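Local coordinates for protein type III restriction-modification enzyme EcoP15I Mod subunit (PDB 4ZCF) that methylates one adenine at N6 in the DNA site 5'-CAGCAG-3' using S-adenosyl-L-methionine, and pairs with the Res subunit to make DNA restriction possible, at residues A[62-67]-A[154-159]; A[267-272]-A[312-317]; A[453-456]-A[461-464]; A[535-540]-A[609-614]; A[588-593]-A[620-625]. One frame throughout, in Å; residues are numbered along the deposited sequence.

Contact 1 (A[62-67]-A[154-159]); sequences GKSYAR and LDEAKR
Glu156 and Ser64 face each other across the gap between helix 154-164 and the start of helix 63-71, and a single water sits beside both. Along 154-159, Leu154 rests on Ser147 of helix 143-150. Glu156 makes the contact. Its CG is anti to the backbone N (chi1 -158°) and the chain stays extended beyond it, which carries the carboxylate out to the other helix. Glu156 OE2 lies 3.1 Å from Ser64 OG. The water donates a hydrogen bond to Glu156 OE2 (2.9 Å). The water also bonds to Ser64 OG, at 2.6 Å. A third bond reaches the water from Gly62 N (3.2 Å), with the water as acceptor. Three groups thus hold the water, and the two helices share it. Ala157 turns to Ser147, like Leu154. Arg159, one turn after Glu156, lies on Leu61, which Glu156 also touches.

Within 62-67, the guanidinium of Arg67 has one face against Ser64 CA. Arg67 NH2 is still 6.4 Å from Glu156 OE2, too far for a salt bridge, though the charge may favour the carboxylate weakly. Gly62 is the N-cap residue of helix 63-71, with a positive phi of 118° that suits glycine. The arrangement is a water-bridged link between a glutamate and the N-terminal turn of a neighbouring helix, where the helix dipole would probably favour a negative group.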
# COMPACT_ATOMS: atom_id res chain seq x y z
N GLY A 62 -11.20 20.50 -1.52
CA GLY A 62 -9.85 20.60 -2.08
C GLY A 62 -9.34 19.29 -2.64
O GLY A 62 -8.27 19.25 -3.25
N LYS A 63 -10.12 18.19 -2.47
CA LYS A 63 -9.81 16.88 -3.02
C LYS A 63 -9.77 16.95 -4.54
O LYS A 63 -8.86 16.37 -5.14
CB LYS A 63 -10.84 15.83 -2.54
CG LYS A 63 -10.42 14.40 -2.83
CD LYS A 63 -11.23 13.36 -2.06
CE LYS A 63 -10.81 11.95 -2.47
NZ LYS A 63 -11.30 10.91 -1.53
N SER A 64 -10.75 17.66 -5.15
CA SER A 64 -10.83 17.87 -6.61
C SER A 64 -9.68 18.72 -7.11
O SER A 64 -9.19 18.49 -8.21
CB SER A 64 -12.18 18.45 -7.03
OG SER A 64 -12.63 19.53 -6.22
N TYR A 65 -9.24 19.71 -6.28
CA TYR A 65 -8.11 20.60 -6.49
C TYR A 65 -6.78 19.82 -6.41
O TYR A 65 -5.89 20.07 -7.23
CB TYR A 65 -8.11 21.76 -5.47
CG TYR A 65 -7.04 22.81 -5.69
CD1 TYR A 65 -7.20 23.81 -6.64
CD2 TYR A 65 -5.88 22.82 -4.92
CE1 TYR A 65 -6.21 24.78 -6.84
CE2 TYR A 65 -4.90 23.80 -5.10
CZ TYR A 65 -5.07 24.77 -6.07
OH TYR A 65 -4.11 25.74 -6.26
N ALA A 66 -6.65 18.91 -5.42
CA ALA A 66 -5.46 18.05 -5.25
C ALA A 66 -5.32 17.08 -6.43
O ALA A 66 -4.22 16.86 -6.90
CB ALA A 66 -5.53 17.29 -3.94
N ARG A 67 -6.45 16.55 -6.94
CA ARG A 67 -6.49 15.66 -8.11
C ARG A 67 -6.00 16.38 -9.41
O ARG A 67 -5.27 15.80 -10.21
CB ARG A 67 -7.89 15.05 -8.30
CG ARG A 67 -8.16 13.87 -7.36
CD ARG A 67 -9.42 13.09 -7.70
NE ARG A 67 -10.63 13.69 -7.11
CZ ARG A 67 -11.52 14.42 -7.78
NH1 ARG A 67 -11.37 14.65 -9.08
NH2 ARG A 67 -12.58 14.92 -7.16
N LEU A 154 -19.22 26.25 -9.67
CA LEU A 154 -18.58 27.55 -9.40
C LEU A 154 -18.46 27.87 -7.90
O LEU A 154 -17.44 28.43 -7.49
CB LEU A 154 -19.32 28.66 -10.16
CG LEU A 154 -18.53 29.90 -10.59
CD1 LEU A 154 -17.43 29.57 -11.60
CD2 LEU A 154 -19.44 30.93 -11.21
N ASP A 155 -19.47 27.47 -7.07
CA ASP A 155 -19.49 27.65 -5.61
C ASP A 155 -18.37 26.86 -4.93
O ASP A 155 -17.82 27.34 -3.95
CB ASP A 155 -20.83 27.24 -5.04
N GLU A 156 -18.02 25.66 -5.45
CA GLU A 156 -16.95 24.83 -4.91
C GLU A 156 -15.58 25.44 -5.27
O GLU A 156 -14.71 25.53 -4.41
CB GLU A 156 -17.07 23.37 -5.36
CG GLU A 156 -16.33 22.42 -4.44
CD GLU A 156 -16.44 20.95 -4.76
OE1 GLU A 156 -17.57 20.41 -4.72
OE2 GLU A 156 -15.40 20.32 -5.06
N ALA A 157 -15.43 25.92 -6.52
CA ALA A 157 -14.22 26.59 -7.01
C ALA A 157 -13.95 27.92 -6.27
O ALA A 157 -12.78 28.32 -6.14
CB ALA A 157 -14.32 26.83 -8.50
N LYS A 158 -15.03 28.58 -5.76
CA LYS A 158 -14.99 29.79 -4.95
C LYS A 158 -14.55 29.42 -3.52
O LYS A 158 -13.74 30.12 -2.92
CB LYS A 158 -16.39 30.43 -4.87
CG LYS A 158 -16.77 31.36 -6.01
CD LYS A 158 -18.26 31.75 -5.91
CE LYS A 158 -18.67 32.86 -6.85
NZ LYS A 158 -18.60 32.45 -8.28
N ARG A 159 -15.11 28.31 -2.99
CA ARG A 159 -14.86 27.78 -1.65
C ARG A 159 -13.45 27.24 -1.49
O ARG A 159 -12.87 27.39 -0.40
CB ARG A 159 -15.91 26.73 -1.26
CG ARG A 159 -17.24 27.36 -0.83
CD ARG A 159 -18.27 26.35 -0.37
NE ARG A 159 -19.63 26.91 -0.35
CZ ARG A 159 -20.16 27.56 0.69
NH1 ARG A 159 -19.46 27.75 1.80
NH2 ARG A 159 -21.40 28.04 0.61
O HOH W 1 -13.07 19.16 -3.69

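Contact 2 (A[267-272]-A[312-317]); sequences NLLVNI and DGIYTG
Ile314 projects from strand 313-318 into the side of helix 264-279, where it meets Leu269 and Ile272. The CA atoms of Leu269 and Ile314 are 7.1 Å apart.

The apolar contacts divide between two branches of Ile314. Ile314 CG2 meets Leu269 CD2 at 4.0 Å, and the two side chains cross at about a right angle. Ile314 CD1 reaches further along the helix to Ile272 CG2, at 3.8 Å. This second pair of side chains meets at a slant. Two torsions account for the split. The CG2 branch stands trans to the backbone N (chi1 -66°), and the CD1 arm is extended (chi2 161°). The two ends thereby reach Leu269 and Ile272, nearly one helical turn apart.

One contact is of apolar with polar atoms: Ile314 CD1 also lies near the carbonyl oxygen of Leu269. No hydrogen bond joins the two segments.

All three residues are buried.

The strand belongs to a four-stranded antiparallel sheet and pairs with strands 308-310 and 376-380. Helix 283-296 adds Tyr289 against Ile314 and Trp292 against Ile272, while Leu300 packs on Leu269. On helix 264-279, Leu268 touches Met347 of the second Mod subunit. The contact therefore joins the sheet to helix 264-279, close to the bound DNA, about 5 Å away at the nearest atoms.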
# COMPACT_ATOMS: atom_id res chain seq x y z
N ASN A 267 27.21 -10.58 16.02
CA ASN A 267 28.61 -10.49 15.61
C ASN A 267 29.58 -10.59 16.79
O ASN A 267 30.63 -11.22 16.66
CB ASN A 267 28.89 -9.23 14.80
CG ASN A 267 28.41 -9.23 13.37
OD1 ASN A 267 28.37 -10.26 12.69
ND2 ASN A 267 28.14 -8.02 12.83
N LEU A 268 29.21 -10.00 17.93
CA LEU A 268 30.00 -10.00 19.17
C LEU A 268 30.12 -11.41 19.73
O LEU A 268 31.22 -11.83 20.09
CB LEU A 268 29.34 -9.04 20.19
CG LEU A 268 29.86 -9.04 21.63
CD1 LEU A 268 31.04 -8.10 21.79
CD2 LEU A 268 28.75 -8.65 22.60
N LEU A 269 28.98 -12.13 19.81
CA LEU A 269 28.88 -13.49 20.33
C LEU A 269 29.60 -14.51 19.47
O LEU A 269 30.22 -15.40 20.02
CB LEU A 269 27.40 -13.90 20.52
CG LEU A 269 26.79 -13.74 21.92
CD1 LEU A 269 26.42 -12.31 22.17
CD2 LEU A 269 25.51 -14.56 22.03
N VAL A 270 29.54 -14.38 18.12
CA VAL A 270 30.27 -15.30 17.23
C VAL A 270 31.79 -15.12 17.43
O VAL A 270 32.53 -16.11 17.44
CB VAL A 270 29.81 -15.28 15.74
CG1 VAL A 270 29.93 -13.91 15.11
CG2 VAL A 270 30.57 -16.31 14.91
N ASN A 271 32.23 -13.86 17.66
CA ASN A 271 33.62 -13.50 17.93
C ASN A 271 34.04 -14.07 19.28
O ASN A 271 35.06 -14.76 19.34
CB ASN A 271 33.81 -11.98 17.87
CG ASN A 271 35.22 -11.52 18.18
OD1 ASN A 271 36.15 -11.69 17.39
ND2 ASN A 271 35.39 -10.93 19.36
N ILE A 272 33.25 -13.83 20.35
CA ILE A 272 33.50 -14.34 21.70
C ILE A 272 33.49 -15.87 21.74
O ILE A 272 34.34 -16.46 22.41
CB ILE A 272 32.59 -13.64 22.75
CG1 ILE A 272 33.38 -12.55 23.52
CG2 ILE A 272 31.93 -14.61 23.74
CD1 ILE A 272 33.18 -11.14 23.03
N ASP A 312 31.25 -25.61 17.74
CA ASP A 312 30.52 -24.94 16.65
C ASP A 312 29.97 -23.53 17.05
O ASP A 312 29.39 -22.82 16.21
CB ASP A 312 29.40 -25.82 16.12
N GLY A 313 30.19 -23.15 18.31
CA GLY A 313 29.83 -21.85 18.86
C GLY A 313 28.87 -21.84 20.03
O GLY A 313 28.50 -22.90 20.56
N ILE A 314 28.47 -20.62 20.43
CA ILE A 314 27.51 -20.33 21.49
C ILE A 314 26.11 -20.67 20.98
O ILE A 314 25.79 -20.34 19.84
CB ILE A 314 27.61 -18.82 21.90
CG1 ILE A 314 28.97 -18.49 22.54
CG2 ILE A 314 26.44 -18.38 22.79
CD1 ILE A 314 29.31 -17.05 22.56
N TYR A 315 25.29 -21.32 21.80
CA TYR A 315 23.91 -21.68 21.45
C TYR A 315 22.96 -21.58 22.64
O TYR A 315 23.39 -21.37 23.77
CB TYR A 315 23.83 -23.08 20.79
CG TYR A 315 24.15 -24.24 21.70
CD1 TYR A 315 23.16 -24.85 22.47
CD2 TYR A 315 25.44 -24.78 21.74
CE1 TYR A 315 23.45 -25.93 23.31
CE2 TYR A 315 25.75 -25.86 22.58
CZ TYR A 315 24.75 -26.43 23.36
OH TYR A 315 25.02 -27.51 24.17
N THR A 316 21.66 -21.79 22.37
CA THR A 316 20.58 -21.77 23.34
C THR A 316 19.75 -23.07 23.25
O THR A 316 19.73 -23.74 22.22
CB THR A 316 19.67 -20.52 23.08
OG1 THR A 316 18.90 -20.19 24.23
CG2 THR A 316 18.72 -20.69 21.88
N GLY A 317 19.04 -23.38 24.33
CA GLY A 317 18.05 -24.44 24.32
C GLY A 317 16.73 -23.75 24.00
O GLY A 317 16.21 -23.03 24.85

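Contact 3 (A[453-456]-A[461-464]); sequences NLNN and SYQF
The last turn of helix 446-455 comes up to the chain at 461-464, with the CA atoms of Asn455 and Ser461 only 5.2 Å apart. The amide of Asn455 then grips the backbone of Tyr462 with both of its ends. Tyr462 N donates to Asn455 OD1 at 2.9 Å, with an N-H...O angle of 153° and the donor tilted out of the carbonyl plane. Asn455 ND2 donates to Tyr462 O at 3.0 Å. This second bond is straighter, at 168°. It lies in the carbonyl plane on a lone pair, and also in the amide plane of Asn455. The pair of bonds fixes the rotation of the amide, which meets the backbone much as a neighbouring strand would. With an alanine here, Tyr462 N and O would probably lose both partners and the helix end would be held to the strand less firmly.

Next to Asn455 in sequence, Leu454 meets the Tyr462 ring. Leu454 CB comes in at the edge, 3.9 Å from Tyr462 CE2. Leu454 CD1 is also 3.9 Å from Tyr462 CE2. Tyr462 CG lies beside its backbone N (chi1 -49°), which brings the ring to the helix side.

The helix and strand are the last two elements of the beta-alpha-beta unit 434-439, 446-455, 461-468. Helix 420-430 packs on Leu454 and Tyr462 through Ile427, and Tyr462 OH bonds to Gly433 N. Strand 461-468 lies between strands 96-99 and 434-439.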
# COMPACT_ATOMS: atom_id res chain seq x y z
N ASN A 453 26.89 7.26 5.33
CA ASN A 453 27.32 6.34 6.41
C ASN A 453 27.12 4.86 6.08
O ASN A 453 27.95 4.04 6.45
CB ASN A 453 26.57 6.62 7.72
CG ASN A 453 26.78 7.97 8.35
OD1 ASN A 453 26.11 8.30 9.33
ND2 ASN A 453 27.69 8.78 7.82
N LEU A 454 25.97 4.51 5.47
CA LEU A 454 25.68 3.12 5.13
C LEU A 454 26.63 2.59 4.06
O LEU A 454 27.21 1.55 4.26
CB LEU A 454 24.19 2.90 4.78
CG LEU A 454 23.17 2.98 5.95
CD1 LEU A 454 21.72 3.16 5.42
CD2 LEU A 454 23.27 1.77 6.88
N ASN A 455 26.83 3.33 2.96
CA ASN A 455 27.71 2.99 1.83
C ASN A 455 29.18 2.75 2.19
O ASN A 455 29.82 1.93 1.54
CB ASN A 455 27.59 4.02 0.72
CG ASN A 455 26.38 3.87 -0.16
OD1 ASN A 455 25.43 3.11 0.11
ND2 ASN A 455 26.39 4.58 -1.26
N ASN A 456 29.68 3.41 3.20
CA ASN A 456 31.07 3.24 3.55
C ASN A 456 31.24 2.25 4.63
O ASN A 456 32.27 2.16 5.22
CB ASN A 456 31.77 4.57 3.88
CG ASN A 456 31.28 5.16 5.15
OD1 ASN A 456 30.47 4.57 5.82
ND2 ASN A 456 31.78 6.30 5.49
N SER A 461 25.73 -0.11 -1.51
CA SER A 461 25.79 0.93 -2.53
C SER A 461 24.39 1.40 -2.90
O SER A 461 23.89 1.10 -3.98
CB SER A 461 26.59 0.47 -3.75
OG SER A 461 25.99 -0.68 -4.33
N TYR A 462 23.76 2.14 -1.99
CA TYR A 462 22.45 2.74 -2.28
C TYR A 462 22.74 4.07 -2.99
O TYR A 462 23.85 4.58 -2.92
CB TYR A 462 21.65 3.06 -1.00
CG TYR A 462 21.54 1.93 0.00
CD1 TYR A 462 20.75 0.81 -0.25
CD2 TYR A 462 22.16 2.02 1.25
CE1 TYR A 462 20.65 -0.23 0.68
CE2 TYR A 462 22.03 1.01 2.20
CZ TYR A 462 21.29 -0.13 1.89
OH TYR A 462 21.18 -1.14 2.81
N GLN A 463 21.73 4.63 -3.67
CA GLN A 463 21.89 5.93 -4.29
C GLN A 463 20.82 6.81 -3.68
O GLN A 463 19.69 6.38 -3.50
CB GLN A 463 21.68 5.86 -5.80
CG GLN A 463 22.43 4.72 -6.46
CD GLN A 463 21.73 4.33 -7.73
OE1 GLN A 463 21.80 5.04 -8.75
NE2 GLN A 463 21.01 3.22 -7.67
N PHE A 464 21.18 8.01 -3.31
CA PHE A 464 20.16 8.88 -2.75
C PHE A 464 19.71 9.92 -3.77
O PHE A 464 20.50 10.40 -4.58
CB PHE A 464 20.63 9.53 -1.42
CG PHE A 464 21.62 10.69 -1.49
CD1 PHE A 464 21.23 11.94 -1.97
CD2 PHE A 464 22.90 10.56 -0.96
CE1 PHE A 464 22.13 13.01 -2.01
CE2 PHE A 464 23.80 11.64 -0.98
CZ PHE A 464 23.41 12.86 -1.50

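Contact 4 (A[535-540]-A[609-614]); sequences VVLTPE and VFYGSN
Asn614 N bonds to Tyr611 O at 3.1 Å, closing the 3-10 turn that follows strand 607-611 in the mixed five-stranded sheet of the C-terminal domain. This turn brings Asn614 and Tyr611 to the same partner, Leu537, which lies just before helix 539-552. The amide of Asn614 is held by another bond, from ND2 to the backbone oxygen of Ile581. Leu537 touches this amide only at the margin, with Leu537 CD1 4.3 Å from Asn614 ND2.

The main meeting is between Leu537 and the Tyr611 ring. Leu537 comes at the ring obliquely, at the CD2 and CE2 atoms. Leu537 CG is 3.9 Å from Tyr611 CE2. The second methyl, Leu537 CD2, sits 4.0 Å from Tyr611 OH. The leucine thus runs along the CD2-CE2-OH side of the tyrosine. A trans first torsion (chi1 -178°) extends the tyrosine ring away from the strand to meet it. Within its own turn, Ser613 CB lies over one face of the Tyr611 ring, 3.7 Å above the plane and offset toward the rim. Leu545 and Phe516 also pack on Leu537, and Trp549 of helix 539-552 packs on Tyr611. An alanine in place of Leu537 would probably leave a gap beside the ring and let the tyrosine shift.

The turn also meets the Res subunit: Ser613 O accepts a hydrogen bond from Lys759 NZ of that chain. The nearest approach across the contact is Leu537 CD1 to Tyr611 CE2, 3.5 Å.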
# COMPACT_ATOMS: atom_id res chain seq x y z
N VAL A 535 14.67 33.31 -30.34
CA VAL A 535 15.90 33.97 -29.91
C VAL A 535 17.04 32.95 -29.95
O VAL A 535 16.81 31.76 -29.72
CB VAL A 535 15.73 34.48 -28.49
N VAL A 536 18.26 33.42 -30.25
CA VAL A 536 19.45 32.54 -30.28
C VAL A 536 19.61 31.99 -28.84
O VAL A 536 19.36 32.71 -27.87
CB VAL A 536 20.74 33.25 -30.77
CG1 VAL A 536 21.76 32.24 -31.27
CG2 VAL A 536 20.44 34.29 -31.84
N LEU A 537 19.95 30.70 -28.71
CA LEU A 537 20.10 30.10 -27.39
C LEU A 537 21.33 30.63 -26.68
O LEU A 537 22.44 30.63 -27.25
CB LEU A 537 20.20 28.56 -27.46
CG LEU A 537 19.01 27.73 -27.94
CD1 LEU A 537 19.44 26.29 -28.15
CD2 LEU A 537 17.86 27.79 -26.96
N THR A 538 21.14 31.05 -25.43
CA THR A 538 22.21 31.47 -24.53
C THR A 538 22.99 30.16 -24.20
O THR A 538 22.33 29.12 -24.05
CB THR A 538 21.56 32.14 -23.32
OG1 THR A 538 21.30 33.49 -23.67
CG2 THR A 538 22.40 32.09 -22.07
N PRO A 539 24.35 30.16 -24.12
CA PRO A 539 25.07 28.92 -23.76
C PRO A 539 24.49 28.20 -22.54
O PRO A 539 24.56 26.98 -22.47
CB PRO A 539 26.51 29.40 -23.52
CG PRO A 539 26.64 30.62 -24.33
CD PRO A 539 25.29 31.29 -24.30
N GLU A 540 23.89 28.97 -21.61
CA GLU A 540 23.20 28.41 -20.43
C GLU A 540 21.89 27.75 -20.88
O GLU A 540 21.66 26.59 -20.53
CB GLU A 540 22.97 29.47 -19.34
CG GLU A 540 22.15 28.97 -18.15
CD GLU A 540 22.26 29.76 -16.86
OE1 GLU A 540 21.26 30.40 -16.44
OE2 GLU A 540 23.35 29.71 -16.24
N VAL A 609 17.77 13.01 -32.21
CA VAL A 609 16.92 14.13 -31.78
C VAL A 609 17.61 15.47 -32.14
O VAL A 609 18.74 15.69 -31.75
CB VAL A 609 16.55 14.07 -30.26
CG1 VAL A 609 15.42 15.03 -29.90
CG2 VAL A 609 16.21 12.65 -29.82
N PHE A 610 16.94 16.33 -32.90
CA PHE A 610 17.53 17.62 -33.28
C PHE A 610 16.61 18.80 -32.97
O PHE A 610 15.39 18.66 -33.00
CB PHE A 610 17.98 17.61 -34.77
CG PHE A 610 16.84 17.56 -35.76
CD1 PHE A 610 16.31 16.34 -36.18
CD2 PHE A 610 16.27 18.73 -36.25
CE1 PHE A 610 15.21 16.30 -37.04
CE2 PHE A 610 15.19 18.68 -37.14
CZ PHE A 610 14.67 17.46 -37.52
N TYR A 611 17.20 19.95 -32.66
CA TYR A 611 16.46 21.17 -32.36
C TYR A 611 15.97 21.88 -33.66
O TYR A 611 16.77 22.48 -34.38
CB TYR A 611 17.34 22.09 -31.50
CG TYR A 611 16.72 23.38 -31.06
CD1 TYR A 611 15.40 23.44 -30.64
CD2 TYR A 611 17.48 24.54 -30.95
CE1 TYR A 611 14.82 24.64 -30.21
CE2 TYR A 611 16.92 25.75 -30.55
CZ TYR A 611 15.59 25.79 -30.16
OH TYR A 611 15.04 26.96 -29.71
N GLY A 612 14.66 21.78 -33.92
CA GLY A 612 13.94 22.34 -35.07
C GLY A 612 14.33 23.73 -35.51
O GLY A 612 14.71 23.92 -36.67
N SER A 613 14.29 24.72 -34.58
CA SER A 613 14.65 26.13 -34.81
C SER A 613 16.03 26.35 -35.45
O SER A 613 16.21 27.33 -36.19
CB SER A 613 14.55 26.93 -33.52
OG SER A 613 13.31 27.61 -33.42
N ASN A 614 17.00 25.46 -35.16
CA ASN A 614 18.38 25.52 -35.66
C ASN A 614 18.62 24.62 -36.90
O ASN A 614 19.77 24.44 -37.32
CB ASN A 614 19.36 25.19 -34.53
CG ASN A 614 19.48 26.27 -33.49
OD1 ASN A 614 19.08 27.43 -33.69
ND2 ASN A 614 20.09 25.93 -32.37

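Contact 5 (A[588-593]-A[620-625]); sequences EALKAL and QMELNE
Helices 587-598 and 618-629 come nearest at Leu590 and Leu623, with CA atoms 7.2 Å apart. Both segments are helical throughout, and no hydrogen bond joins them. The packing is done by side chains.

Leu590 points into the other helix and carries the contact. With chi1 at -176°, its side chain stretches away from its own backbone N, and its two methyls part to two successive residues. Leu590 CD1 meets Leu623 CD2 at 3.9 Å. The other methyl lies against the chain of Glu622: Leu590 CD2 is 3.9 Å from Glu622 CG and 3.7 Å from Glu622 OE2. The extended glutamate and the leucine cross at a slant.

Glu622 is buried, but its carboxylate is not without a polar partner. OE2 is hydrogen-bonded to Ser587 OG, at the start of helix 587-598. The aliphatic part of Glu622 thus packs on one helix while its oxygen binds the residue that begins it.

Within 588-593, Lys591 NZ and Glu588 OE1 form a long salt bridge of 3.9 Å.

The helices lie on one face of the mixed sheet. Leu593 rests on Leu578, and Leu623 rests on Leu580 and Leu640. Helices 587-598 and 618-629 are the connecting helices of two consecutive beta-alpha-beta units, through strands 577-580, 607-611 and 639-643. Beyond helix 618-629, Ile681 and Phe691 of the Res subunit pack on Glu622 and Met621.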
# COMPACT_ATOMS: atom_id res chain seq x y z
N GLU A 588 29.08 17.38 -44.33
CA GLU A 588 30.31 16.76 -43.81
C GLU A 588 30.02 16.10 -42.46
O GLU A 588 30.49 14.99 -42.21
CB GLU A 588 31.46 17.80 -43.68
CG GLU A 588 31.80 18.58 -44.94
CD GLU A 588 31.75 17.84 -46.27
OE1 GLU A 588 32.43 16.79 -46.41
OE2 GLU A 588 31.03 18.31 -47.18
N ALA A 589 29.22 16.79 -41.61
CA ALA A 589 28.77 16.34 -40.30
C ALA A 589 27.93 15.05 -40.44
O ALA A 589 28.15 14.09 -39.70
CB ALA A 589 27.97 17.44 -39.63
N LEU A 590 27.02 15.03 -41.44
CA LEU A 590 26.16 13.90 -41.80
C LEU A 590 26.99 12.70 -42.27
O LEU A 590 26.72 11.58 -41.82
CB LEU A 590 25.16 14.35 -42.90
CG LEU A 590 24.09 13.36 -43.37
CD1 LEU A 590 23.20 12.87 -42.22
CD2 LEU A 590 23.23 13.99 -44.44
N LYS A 591 28.00 12.93 -43.15
CA LYS A 591 28.91 11.89 -43.65
C LYS A 591 29.77 11.34 -42.52
O LYS A 591 30.06 10.15 -42.50
CB LYS A 591 29.82 12.43 -44.75
CG LYS A 591 29.54 11.86 -46.15
CD LYS A 591 28.91 12.90 -47.11
CE LYS A 591 29.82 14.07 -47.49
NZ LYS A 591 31.04 13.65 -48.22
N ALA A 592 30.18 12.22 -41.57
CA ALA A 592 30.99 11.82 -40.43
C ALA A 592 30.15 10.98 -39.46
O ALA A 592 30.66 10.02 -38.88
CB ALA A 592 31.57 13.04 -39.73
N LEU A 593 28.84 11.32 -39.32
CA LEU A 593 27.85 10.60 -38.52
C LEU A 593 27.71 9.17 -39.03
O LEU A 593 27.83 8.24 -38.24
CB LEU A 593 26.51 11.36 -38.54
CG LEU A 593 25.22 10.74 -37.97
CD1 LEU A 593 25.45 10.05 -36.61
CD2 LEU A 593 24.18 11.82 -37.77
N GLN A 620 17.09 19.46 -42.84
CA GLN A 620 16.12 18.70 -42.03
C GLN A 620 15.65 17.45 -42.84
O GLN A 620 15.66 16.34 -42.30
CB GLN A 620 14.95 19.63 -41.66
CG GLN A 620 14.08 19.24 -40.48
CD GLN A 620 13.38 20.41 -39.83
OE1 GLN A 620 13.93 21.50 -39.67
NE2 GLN A 620 12.15 20.20 -39.39
N MET A 621 15.34 17.64 -44.14
CA MET A 621 14.93 16.57 -45.09
C MET A 621 16.12 15.69 -45.45
O MET A 621 15.96 14.47 -45.61
CB MET A 621 14.38 17.18 -46.38
CG MET A 621 12.88 17.31 -46.41
SD MET A 621 12.33 18.61 -47.55
CE MET A 621 12.80 17.91 -49.13
N GLU A 622 17.29 16.31 -45.62
CA GLU A 622 18.55 15.66 -45.96
C GLU A 622 18.94 14.64 -44.89
O GLU A 622 19.37 13.55 -45.24
CB GLU A 622 19.65 16.72 -46.12
CG GLU A 622 20.96 16.21 -46.68
CD GLU A 622 22.03 17.28 -46.81
OE1 GLU A 622 21.68 18.44 -47.11
OE2 GLU A 622 23.22 16.94 -46.62
N LEU A 623 18.74 14.99 -43.59
CA LEU A 623 19.04 14.11 -42.46
C LEU A 623 18.13 12.89 -42.47
O LEU A 623 18.60 11.79 -42.18
CB LEU A 623 18.89 14.86 -41.12
CG LEU A 623 20.09 14.83 -40.18
CD1 LEU A 623 19.90 15.80 -39.05
CD2 LEU A 623 20.35 13.43 -39.62
N ASN A 624 16.85 13.08 -42.81
CA ASN A 624 15.86 12.01 -42.89
C ASN A 624 16.20 11.01 -44.00
O ASN A 624 16.37 9.82 -43.71
CB ASN A 624 14.44 12.58 -43.03
CG ASN A 624 13.33 11.54 -43.07
OD1 ASN A 624 13.26 10.62 -42.24
ND2 ASN A 624 12.42 11.69 -44.02
N GLU A 625 16.32 11.49 -45.27
CA GLU A 625 16.65 10.66 -46.44
C GLU A 625 17.90 9.80 -46.21
O GLU A 625 17.85 8.60 -46.45
CB GLU A 625 16.80 11.52 -47.68

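Overall arrangement
From the N terminus, contact 1 comes first. It closes a long loop of 86 residues, joining helix 63-71 to helix 154-164. Contact 2 follows and ties helix 264-279 to the small antiparallel sheet, with its centre about 63 Å from that of contact 1. Contact 3 closes a short turn within a beta-alpha-beta unit of the large sheet. These three are in series. Contacts 4 and 5 cross: 588-593 lies between the two segments of contact 4, and 609-614 lies between those of contact 5. They touch, with Phe610 CZ 3.5 Å from Gln620 CG. Contact 4 joins the lead-in to helix 539-552 with the end of strand 607-611. Contact 5 pairs two helices.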